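Side-chain contacts in BAT-2 beta-lactamase (Bacillus atrophaeus, PDB 6W5G), which hydrolyses the beta-lactam ring of antibiotics as a class D beta-lactamase, and so probably confers resistance to them: residues 242-247 with 252-257; 83-88 with 143-148; 53-58 with 182-187. All coordinates share one frame; numbering follows the deposited sequence.

Overall arrangement
Contacts 1 and 3 both reach the antiparallel sheet, through the neighbouring strands 236-244 and 48-54; their centres lie 21 Å apart and their nearest atoms about 10 Å. Contact 2 joins two helices of the helical part, with its centre 27 Å from that of contact 1, across the middle of the chain. Contacts 2 and 3 touch: L84 CD2 lies 4.1 Å from L182 CD1, so helix 81-88 meets the end of helix 172-184. The carboxylated K79, whose modification is a hallmark of class D active sites, lies two residues before helix 81-88, the helix used in contact 2. Contact 1 packs a helix on the sheet, and contact 3 sets helix 172-184 against the turn that leaves strand 48-54.

Contact 1: residues 242-247 with 252-257; sequences TNVDAS and KNITTD
A buried packing of helix on sheet joins T242 and V244, at the C-terminal end of strand 236-244, to I254 and T255 of helix 248-261, which the chain enters after a short turn. Strand and helix segments run at 136° to each other, their axes 8.5 Å apart at closest approach. At the centre of the contact is a pair of threonine hydroxyls: T242 OG1 donates to T255 OG1 over 2.7 Å. T242 OG1 stands anti to its own carbonyl carbon (chi1 -63°), a turn of the beta-branch that sets the hydroxyl against the helix while its methyl CG2 faces I254. The two threonine side chains run antiparallel to one another, and T242 CB lies 3.2 Å from T255 OG1.

Beside this polar pair runs an apolar one. I254 CG2 meets T242 CG2 at 4.2 Å, and I254 CD1, at the end of the longer branch, reaches V244 CG2, also at 4.2 Å. Beta-branched residues suit the strand, and a long isoleucine on the helix can span from one strand position to the next but one. F227 and F50, on the two adjoining strands of the sheet, also border the threonines, F227 against T255 and F50 against T242. In the connection that follows the strand, S247 is the N-cap of the helix.

T255 OG1 is also bonded to A251 O, one helical turn back. The two hydroxyls thus form a relay running from strand to helix backbone, which gives both buried hydroxyls a partner within the protein and probably strengthens each bond through cooperativity.

Contact 2: residues 83-88 with 143-148; sequences ALIGLQ and DWLHRI
I85 lies alongside W144, the two side chains pointing past each other in opposite directions, so that the contact runs along the isoleucine's branches. I85 CG1 and I85 CD1 both sit 3.7 Å from W144 CB, while the other branch, I85 CG2, comes obliquely to the pyrrole part of the indole, 3.9 Å from W144 CD1. With CG1 anti to the carbonyl carbon (chi1 -65°), the longer branch is carried onward to L145, where I85 CD1 meets L145 CD2 at 4.0 Å, those two side chains crossing at about a right angle.

Q88, one turn further along helix 81-88, takes the far end of the same indole. Q88 CG approaches the benzo part obliquely, 3.6 Å from W144 CZ2 and 3.8 Å from W144 CH2. The chain bends at chi2 (65°), and the amide ends up 15° from parallel to the indole. Glutamine suits this half-exposed place because its methylenes can pack on the indole while the polar end turns elsewhere: OE1 accepts from D190 N. F189, the residue before, stacks on W144, so the tryptophan is gripped by a second aromatic ring as well as by aliphatic groups.

No hydrogen bond joins the two helices, whose segments lie at 123° with axes 11.1 Å apart, a separation wide enough to hold the large indole. Such apolar packing, a broad tryptophan wedged between helices, builds the helical part of the penicillin-binding transpeptidase and beta-lactamase fold, in which helix 81-88 follows the carboxylated K79.

Contact 3: residues 53-58 with 182-187; sequences HDVQKD and LYKEDL
K184, beside Y183 of helix 172-184, reaches across to V55 and the turn after strand 48-54, and its chain can be followed outward. Beyond CB, CG lies in the plane of the Y183 ring, at its edge. CD carries the extended chain on, and K184 CE passes V55 CG1 at 4.5 Å. At the tip, K184 NZ donates to a water over 3.0 Å and makes a salt bridge with E180 one turn back. A lysine suits this exposed place, with a chain long enough to pass V55 and keep its charge at the surface, near E180 and water.

Next to it V55 meets Y183, the two crossing obliquely: V55 CG1, anti to the backbone N (chi1 167°), lies 3.9 Å from Y183 CE2. The tyrosine is further fixed by F230, edge-to-face with it, and by S237, bonded to its hydroxyl.

The water also bonds H53 NE2 at 2.8 Å, in the plane of the imidazole, and donates to V55 O and, more weakly, to D58 OD1. It thus links lysine to carboxylate, although K184 NZ and D58 OD1 stay 5.1 Å apart. Any effect of the lysine charge on the nearby histidine would probably be tempered by both E180 and D58, while the one water ties K184, H53, V55 and, weakly, D58 together.

Contact 1: residues 242-247 with 252-257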
loop_
_atom_site.group_PDB
_atom_site.type_symbol
_atom_site.label_atom_id
_atom_site.label_comp_id
_atom_site.label_asym_id
_atom_site.label_seq_id
_atom_site.Cartn_x
_atom_site.Cartn_y
_atom_site.Cartn_z
ATOM N N THR A 242 0.603 -5.568 -6.918
ATOM C CA THR A 242 1.494 -5.532 -8.067
ATOM C C THR A 242 2.844 -5.014 -7.600
ATOM O O THR A 242 2.906 -4.044 -6.838
ATOM C CB THR A 242 0.924 -4.632 -9.158
ATOM O OG1 THR A 242 -0.317 -5.186 -9.607
ATOM C CG2 THR A 242 1.890 -4.539 -10.333
ATOM N N ASN A 243 3.916 -5.671 -8.044
ATOM C CA ASN A 243 5.277 -5.305 -7.673
ATOM C C ASN A 243 6.119 -5.526 -8.919
ATOM O O ASN A 243 6.027 -6.583 -9.541
ATOM C CB ASN A 243 5.739 -6.181 -6.493
ATOM C CG ASN A 243 7.241 -6.179 -6.294
ATOM O OD1 ASN A 243 7.933 -7.068 -6.774
ATOM N ND2 ASN A 243 7.743 -5.216 -5.532
ATOM N N VAL A 244 6.907 -4.530 -9.320
ATOM C CA VAL A 244 7.484 -4.534 -10.661
ATOM C C VAL A 244 8.755 -3.699 -10.658
ATOM O O VAL A 244 8.949 -2.836 -9.798
ATOM C CB VAL A 244 6.446 -4.009 -11.691
ATOM C CG1 VAL A 244 6.106 -2.529 -11.417
ATOM C CG2 VAL A 244 6.912 -4.233 -13.131
ATOM N N ASP A 245 9.629 -3.955 -11.636
ATOM C CA ASP A 245 10.868 -3.202 -11.810
ATOM C C ASP A 245 10.630 -1.895 -12.561
ATOM O O ASP A 245 11.296 -1.604 -13.562
ATOM C CB ASP A 245 11.945 -4.070 -12.472
ATOM C CG ASP A 245 11.619 -4.442 -13.925
ATOM O OD1 ASP A 245 10.431 -4.436 -14.309
ATOM O OD2 ASP A 245 12.571 -4.753 -14.684
ATOM N N ALA A 246 9.689 -1.097 -12.068
ATOM C CA ALA A 246 9.306 0.176 -12.680
ATOM C C ALA A 246 8.703 1.042 -11.582
ATOM O O ALA A 246 8.731 0.674 -10.407
ATOM C CB ALA A 246 8.327 -0.050 -13.839
ATOM N N SER A 247 8.124 2.182 -11.960
ATOM C CA SER A 247 7.617 3.095 -10.945
ATOM C C SER A 247 6.324 2.574 -10.319
ATOM O O SER A 247 5.648 1.679 -10.841
ATOM C CB SER A 247 7.328 4.471 -11.538
ATOM O OG SER A 247 6.199 4.424 -12.401
ATOM N N LYS A 252 0.608 0.750 -10.671
ATOM C CA LYS A 252 -0.816 1.036 -10.578
ATOM C C LYS A 252 -1.494 0.847 -11.927
ATOM O O LYS A 252 -2.590 0.275 -12.003
ATOM C CB LYS A 252 -1.034 2.454 -10.046
ATOM C CG LYS A 252 -2.506 2.828 -9.920
ATOM C CD LYS A 252 -2.694 4.225 -9.376
ATOM C CE LYS A 252 -4.148 4.650 -9.546
ATOM N NZ LYS A 252 -4.431 6.010 -9.009
ATOM N N ASN A 253 -0.853 1.317 -13.005
ATOM C CA ASN A 253 -1.456 1.213 -14.331
ATOM C C ASN A 253 -1.564 -0.240 -14.780
ATOM O O ASN A 253 -2.551 -0.625 -15.417
ATOM C CB ASN A 253 -0.651 2.040 -15.337
ATOM C CG ASN A 253 -0.789 3.537 -15.107
ATOM O OD1 ASN A 253 -1.699 3.992 -14.407
ATOM N ND2 ASN A 253 0.117 4.313 -15.696
ATOM N N ILE A 254 -0.560 -1.063 -14.460
ATOM C CA ILE A 254 -0.670 -2.498 -14.715
ATOM C C ILE A 254 -1.876 -3.060 -13.979
ATOM O O ILE A 254 -2.672 -3.823 -14.545
ATOM C CB ILE A 254 0.627 -3.219 -14.299
ATOM C CG1 ILE A 254 1.768 -2.881 -15.258
ATOM C CG2 ILE A 254 0.407 -4.735 -14.233
ATOM C CD1 ILE A 254 3.133 -3.232 -14.729
ATOM N N THR A 255 -2.039 -2.670 -12.706
ATOM C CA THR A 255 -3.134 -3.186 -11.889
ATOM C C THR A 255 -4.479 -2.796 -12.471
ATOM O O THR A 255 -5.361 -3.647 -12.651
ATOM C CB THR A 255 -3.031 -2.657 -10.459
ATOM O OG1 THR A 255 -1.743 -2.959 -9.917
ATOM C CG2 THR A 255 -4.089 -3.323 -9.589
ATOM N N THR A 256 -4.660 -1.507 -12.770
ATOM C CA THR A 256 -5.955 -1.086 -13.297
ATOM C C THR A 256 -6.227 -1.689 -14.671
ATOM O O THR A 256 -7.380 -2.008 -14.973
ATOM C CB THR A 256 -6.120 0.440 -13.265
ATOM O OG1 THR A 256 -5.079 1.077 -14.026
ATOM C CG2 THR A 256 -6.068 0.933 -11.824
ATOM N N ASP A 257 -5.191 -1.877 -15.499
ATOM C CA ASP A 257 -5.391 -2.550 -16.783
ATOM C C ASP A 257 -5.936 -3.961 -16.576
ATOM O O ASP A 257 -6.852 -4.393 -17.284
ATOM C CB ASP A 257 -4.078 -2.610 -17.574
ATOM C CG ASP A 257 -3.757 -1.302 -18.295
ATOM O OD1 ASP A 257 -4.618 -0.395 -18.323
ATOM O OD2 ASP A 257 -2.629 -1.175 -18.833
#

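Contact 2: residues 83-88 with 143-148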
loop_
_atom_site.group_PDB
_atom_site.type_symbol
_atom_site.label_atom_id
_atom_site.label_comp_id
_atom_site.label_asym_id
_atom_site.label_seq_id
_atom_site.Cartn_x
_atom_site.Cartn_y
_atom_site.Cartn_z
ATOM N N ALA A 83 0.070 4.679 9.097
ATOM C CA ALA A 83 -1.134 5.422 9.467
ATOM C C ALA A 83 -1.928 4.695 10.548
ATOM O O ALA A 83 -2.436 5.326 11.484
ATOM C CB ALA A 83 -2.002 5.672 8.232
ATOM N N LEU A 84 -2.061 3.369 10.434
ATOM C CA LEU A 84 -2.783 2.611 11.456
ATOM C C LEU A 84 -2.131 2.782 12.821
ATOM O O LEU A 84 -2.807 3.067 13.821
ATOM C CB LEU A 84 -2.816 1.129 11.080
ATOM C CG LEU A 84 -3.655 0.729 9.866
ATOM C CD1 LEU A 84 -3.284 -0.687 9.430
ATOM C CD2 LEU A 84 -5.135 0.823 10.177
ATOM N N ILE A 85 -0.806 2.629 12.869
ATOM C CA ILE A 85 -0.071 2.743 14.124
ATOM C C ILE A 85 -0.152 4.165 14.663
ATOM O O ILE A 85 -0.400 4.381 15.854
ATOM C CB ILE A 85 1.387 2.286 13.929
ATOM C CG1 ILE A 85 1.445 0.794 13.576
ATOM C CG2 ILE A 85 2.219 2.584 15.181
ATOM C CD1 ILE A 85 2.761 0.372 12.943
ATOM N N GLY A 86 0.058 5.156 13.791
ATOM C CA GLY A 86 0.035 6.541 14.239
ATOM C C GLY A 86 -1.310 6.962 14.802
ATOM O O GLY A 86 -1.378 7.676 15.810
ATOM N N LEU A 87 -2.400 6.531 14.162
ATOM C CA LEU A 87 -3.716 6.794 14.734
ATOM C C LEU A 87 -3.907 6.034 16.035
ATOM O O LEU A 87 -4.419 6.589 17.014
ATOM C CB LEU A 87 -4.808 6.415 13.743
ATOM C CG LEU A 87 -4.917 7.341 12.537
ATOM C CD1 LEU A 87 -5.749 6.691 11.465
ATOM C CD2 LEU A 87 -5.538 8.666 12.951
ATOM N N GLN A 88 -3.466 4.774 16.077
ATOM C CA GLN A 88 -3.708 3.941 17.252
ATOM C C GLN A 88 -3.012 4.494 18.493
ATOM O O GLN A 88 -3.577 4.472 19.594
ATOM C CB GLN A 88 -3.268 2.497 16.979
ATOM C CG GLN A 88 -3.714 1.533 18.084
ATOM C CD GLN A 88 -5.227 1.416 18.159
ATOM O OE1 GLN A 88 -5.840 0.707 17.363
ATOM N NE2 GLN A 88 -5.834 2.108 19.117
ATOM N N ASP A 143 7.384 -2.544 18.473
ATOM C CA ASP A 143 6.343 -3.354 19.100
ATOM C C ASP A 143 5.200 -3.615 18.124
ATOM O O ASP A 143 4.748 -4.758 17.969
ATOM C CB ASP A 143 5.841 -2.665 20.376
ATOM C CG ASP A 143 4.708 -3.430 21.068
ATOM O OD1 ASP A 143 4.780 -4.671 21.164
ATOM O OD2 ASP A 143 3.755 -2.781 21.553
ATOM N N TRP A 144 4.746 -2.573 17.424
ATOM C CA TRP A 144 3.605 -2.742 16.532
ATOM C C TRP A 144 3.950 -3.587 15.311
ATOM O O TRP A 144 3.139 -4.420 14.889
ATOM C CB TRP A 144 3.026 -1.380 16.146
ATOM C CG TRP A 144 2.037 -0.901 17.161
ATOM C CD1 TRP A 144 2.231 0.062 18.121
ATOM C CD2 TRP A 144 0.705 -1.387 17.347
ATOM N NE1 TRP A 144 1.097 0.201 18.880
ATOM C CE2 TRP A 144 0.143 -0.672 18.423
ATOM C CE3 TRP A 144 -0.071 -2.359 16.706
ATOM C CZ2 TRP A 144 -1.163 -0.896 18.877
ATOM C CZ3 TRP A 144 -1.374 -2.584 17.160
ATOM C CH2 TRP A 144 -1.903 -1.851 18.231
ATOM N N LEU A 145 5.143 -3.403 14.729
ATOM C CA LEU A 145 5.494 -4.216 13.567
ATOM C C LEU A 145 5.677 -5.675 13.956
ATOM O O LEU A 145 5.426 -6.569 13.144
ATOM C CB LEU A 145 6.748 -3.679 12.867
ATOM C CG LEU A 145 6.573 -2.310 12.189
ATOM C CD1 LEU A 145 7.787 -1.925 11.346
ATOM C CD2 LEU A 145 5.302 -2.246 11.342
ATOM N N HIS A 146 6.112 -5.933 15.185
ATOM C CA HIS A 146 6.165 -7.312 15.650
ATOM C C HIS A 146 4.764 -7.857 15.863
ATOM O O HIS A 146 4.477 -9.010 15.521
ATOM C CB HIS A 146 6.963 -7.396 16.950
ATOM C CG HIS A 146 7.208 -8.799 17.413
ATOM N ND1 HIS A 146 7.927 -9.710 16.669
ATOM C CD2 HIS A 146 6.817 -9.453 18.532
ATOM C CE1 HIS A 146 7.974 -10.862 17.314
ATOM N NE2 HIS A 146 7.309 -10.732 18.448
ATOM N N ARG A 147 3.877 -7.039 16.431
ATOM C CA ARG A 147 2.527 -7.497 16.717
ATOM C C ARG A 147 1.784 -7.871 15.441
ATOM O O ARG A 147 1.014 -8.841 15.425
ATOM C CB ARG A 147 1.782 -6.417 17.485
ATOM C CG ARG A 147 0.555 -6.905 18.145
ATOM C CD ARG A 147 0.109 -5.902 19.169
ATOM N NE ARG A 147 -1.180 -6.272 19.705
ATOM C CZ ARG A 147 -1.951 -5.431 20.378
ATOM N NH1 ARG A 147 -1.531 -4.193 20.588
ATOM N NH2 ARG A 147 -3.119 -5.833 20.847
ATOM N N ILE A 148 2.014 -7.130 14.354
ATOM C CA ILE A 148 1.356 -7.422 13.086
ATOM C C ILE A 148 2.224 -8.243 12.142
ATOM O O ILE A 148 1.800 -8.516 11.015
ATOM C CB ILE A 148 0.805 -6.155 12.398
ATOM C CG1 ILE A 148 1.945 -5.245 11.924
ATOM C CG2 ILE A 148 -0.133 -5.404 13.346
ATOM C CD1 ILE A 148 1.488 -4.158 10.935
#

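Contact 3: residues 53-58 with 182-187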
loop_
_atom_site.group_PDB
_atom_site.type_symbol
_atom_site.label_atom_id
_atom_site.label_comp_id
_atom_site.label_asym_id
_atom_site.label_seq_id
_atom_site.Cartn_x
_atom_site.Cartn_y
_atom_site.Cartn_z
ATOM N N HIS A 53 -6.474 -11.953 -5.032
ATOM C CA HIS A 53 -7.204 -12.859 -4.152
ATOM C C HIS A 53 -8.691 -12.534 -4.203
ATOM O O HIS A 53 -9.097 -11.413 -3.877
ATOM C CB HIS A 53 -6.694 -12.773 -2.716
ATOM C CG HIS A 53 -7.467 -13.629 -1.767
ATOM N ND1 HIS A 53 -7.270 -14.991 -1.675
ATOM C CD2 HIS A 53 -8.456 -13.331 -0.893
ATOM C CE1 HIS A 53 -8.099 -15.494 -0.775
ATOM N NE2 HIS A 53 -8.830 -14.508 -0.287
ATOM N N ASP A 54 -9.489 -13.518 -4.610
ATOM C CA ASP A 54 -10.944 -13.427 -4.603
ATOM C C ASP A 54 -11.415 -13.663 -3.172
ATOM O O ASP A 54 -11.257 -14.764 -2.635
ATOM C CB ASP A 54 -11.497 -14.498 -5.538
ATOM C CG ASP A 54 -12.993 -14.386 -5.755
ATOM O OD1 ASP A 54 -13.726 -14.039 -4.804
ATOM O OD2 ASP A 54 -13.443 -14.689 -6.881
ATOM N N VAL A 55 -12.015 -12.642 -2.558
ATOM C CA VAL A 55 -12.353 -12.717 -1.137
ATOM C C VAL A 55 -13.471 -13.725 -0.893
ATOM O O VAL A 55 -13.389 -14.559 0.018
ATOM C CB VAL A 55 -12.713 -11.320 -0.598
ATOM C CG1 VAL A 55 -13.371 -11.435 0.770
ATOM C CG2 VAL A 55 -11.469 -10.434 -0.541
ATOM N N GLN A 56 -14.537 -13.663 -1.697
ATOM C CA GLN A 56 -15.699 -14.514 -1.454
ATOM C C GLN A 56 -15.430 -15.962 -1.840
ATOM O O GLN A 56 -15.900 -16.888 -1.167
ATOM C CB GLN A 56 -16.922 -13.986 -2.209
ATOM C CG GLN A 56 -17.495 -12.696 -1.654
ATOM C CD GLN A 56 -16.612 -11.505 -1.959
ATOM O OE1 GLN A 56 -16.034 -11.411 -3.041
ATOM N NE2 GLN A 56 -16.492 -10.596 -1.002
ATOM N N LYS A 57 -14.708 -16.185 -2.931
ATOM C CA LYS A 57 -14.443 -17.550 -3.366
ATOM C C LYS A 57 -13.169 -18.120 -2.770
ATOM O O LYS A 57 -12.911 -19.319 -2.928
ATOM C CB LYS A 57 -14.421 -17.628 -4.891
ATOM C CG LYS A 57 -15.701 -17.110 -5.494
ATOM C CD LYS A 57 -15.635 -17.039 -6.995
ATOM C CE LYS A 57 -16.809 -16.224 -7.521
ATOM N NZ LYS A 57 -16.952 -16.376 -8.991
ATOM N N ASP A 58 -12.390 -17.293 -2.079
ATOM C CA ASP A 58 -11.188 -17.728 -1.373
ATOM C C ASP A 58 -10.207 -18.443 -2.299
ATOM O O ASP A 58 -9.782 -19.573 -2.049
ATOM C CB ASP A 58 -11.531 -18.571 -0.149
ATOM C CG ASP A 58 -10.605 -18.305 1.011
ATOM O OD1 ASP A 58 -9.565 -17.638 0.807
ATOM O OD2 ASP A 58 -10.912 -18.766 2.127
ATOM N N LEU A 182 -6.166 -6.256 6.772
ATOM C CA LEU A 182 -6.785 -4.948 6.940
ATOM C C LEU A 182 -8.204 -4.939 6.387
ATOM O O LEU A 182 -9.128 -4.412 7.028
ATOM C CB LEU A 182 -5.931 -3.887 6.255
ATOM C CG LEU A 182 -6.522 -2.477 6.244
ATOM C CD1 LEU A 182 -6.838 -1.996 7.656
ATOM C CD2 LEU A 182 -5.592 -1.502 5.517
ATOM N N TYR A 183 -8.398 -5.527 5.201
ATOM C CA TYR A 183 -9.735 -5.609 4.621
ATOM C C TYR A 183 -10.699 -6.326 5.559
ATOM O O TYR A 183 -11.816 -5.850 5.804
ATOM C CB TYR A 183 -9.678 -6.326 3.268
ATOM C CG TYR A 183 -11.046 -6.523 2.661
ATOM C CD1 TYR A 183 -11.634 -5.530 1.885
ATOM C CD2 TYR A 183 -11.770 -7.683 2.892
ATOM C CE1 TYR A 183 -12.894 -5.699 1.349
ATOM C CE2 TYR A 183 -13.020 -7.861 2.360
ATOM C CZ TYR A 183 -13.580 -6.869 1.588
ATOM O OH TYR A 183 -14.838 -7.035 1.050
ATOM N N LYS A 184 -10.295 -7.493 6.070
ATOM C CA LYS A 184 -11.130 -8.293 6.958
ATOM C C LYS A 184 -11.131 -7.788 8.392
ATOM O O LYS A 184 -11.912 -8.294 9.207
ATOM C CB LYS A 184 -10.659 -9.749 6.935
ATOM C CG LYS A 184 -10.765 -10.367 5.564
ATOM C CD LYS A 184 -10.360 -11.823 5.554
ATOM C CE LYS A 184 -10.646 -12.447 4.197
ATOM N NZ LYS A 184 -10.043 -13.804 4.080
ATOM N N GLU A 185 -10.287 -6.807 8.707
ATOM C CA GLU A 185 -10.162 -6.261 10.061
ATOM C C GLU A 185 -9.736 -7.329 11.066
ATOM O O GLU A 185 -10.140 -7.323 12.235
ATOM C CB GLU A 185 -11.397 -5.463 10.480
ATOM C CG GLU A 185 -11.672 -4.422 9.412
ATOM C CD GLU A 185 -12.676 -3.376 9.786
ATOM O OE1 GLU A 185 -13.216 -3.400 10.917
ATOM O OE2 GLU A 185 -12.926 -2.520 8.922
ATOM N N ASP A 186 -8.902 -8.246 10.585
ATOM C CA ASP A 186 -8.183 -9.215 11.408
ATOM C C ASP A 186 -6.797 -8.666 11.749
ATOM O O ASP A 186 -5.765 -9.263 11.440
ATOM C CB ASP A 186 -8.063 -10.542 10.664
ATOM C CG ASP A 186 -9.397 -11.236 10.469
ATOM O OD1 ASP A 186 -10.292 -11.082 11.332
ATOM O OD2 ASP A 186 -9.543 -11.948 9.449
ATOM N N LEU A 187 -6.789 -7.492 12.363
ATOM C CA LEU A 187 -5.589 -6.853 12.878
ATOM C C LEU A 187 -5.921 -6.305 14.253
ATOM O O LEU A 187 -7.088 -6.020 14.547
ATOM C CB LEU A 187 -5.155 -5.681 11.985
ATOM C CG LEU A 187 -4.590 -6.031 10.611
ATOM C CD1 LEU A 187 -4.383 -4.767 9.790
ATOM C CD2 LEU A 187 -3.296 -6.842 10.714
HETATM O O HOH W 1 -10.954 -14.974 1.426
#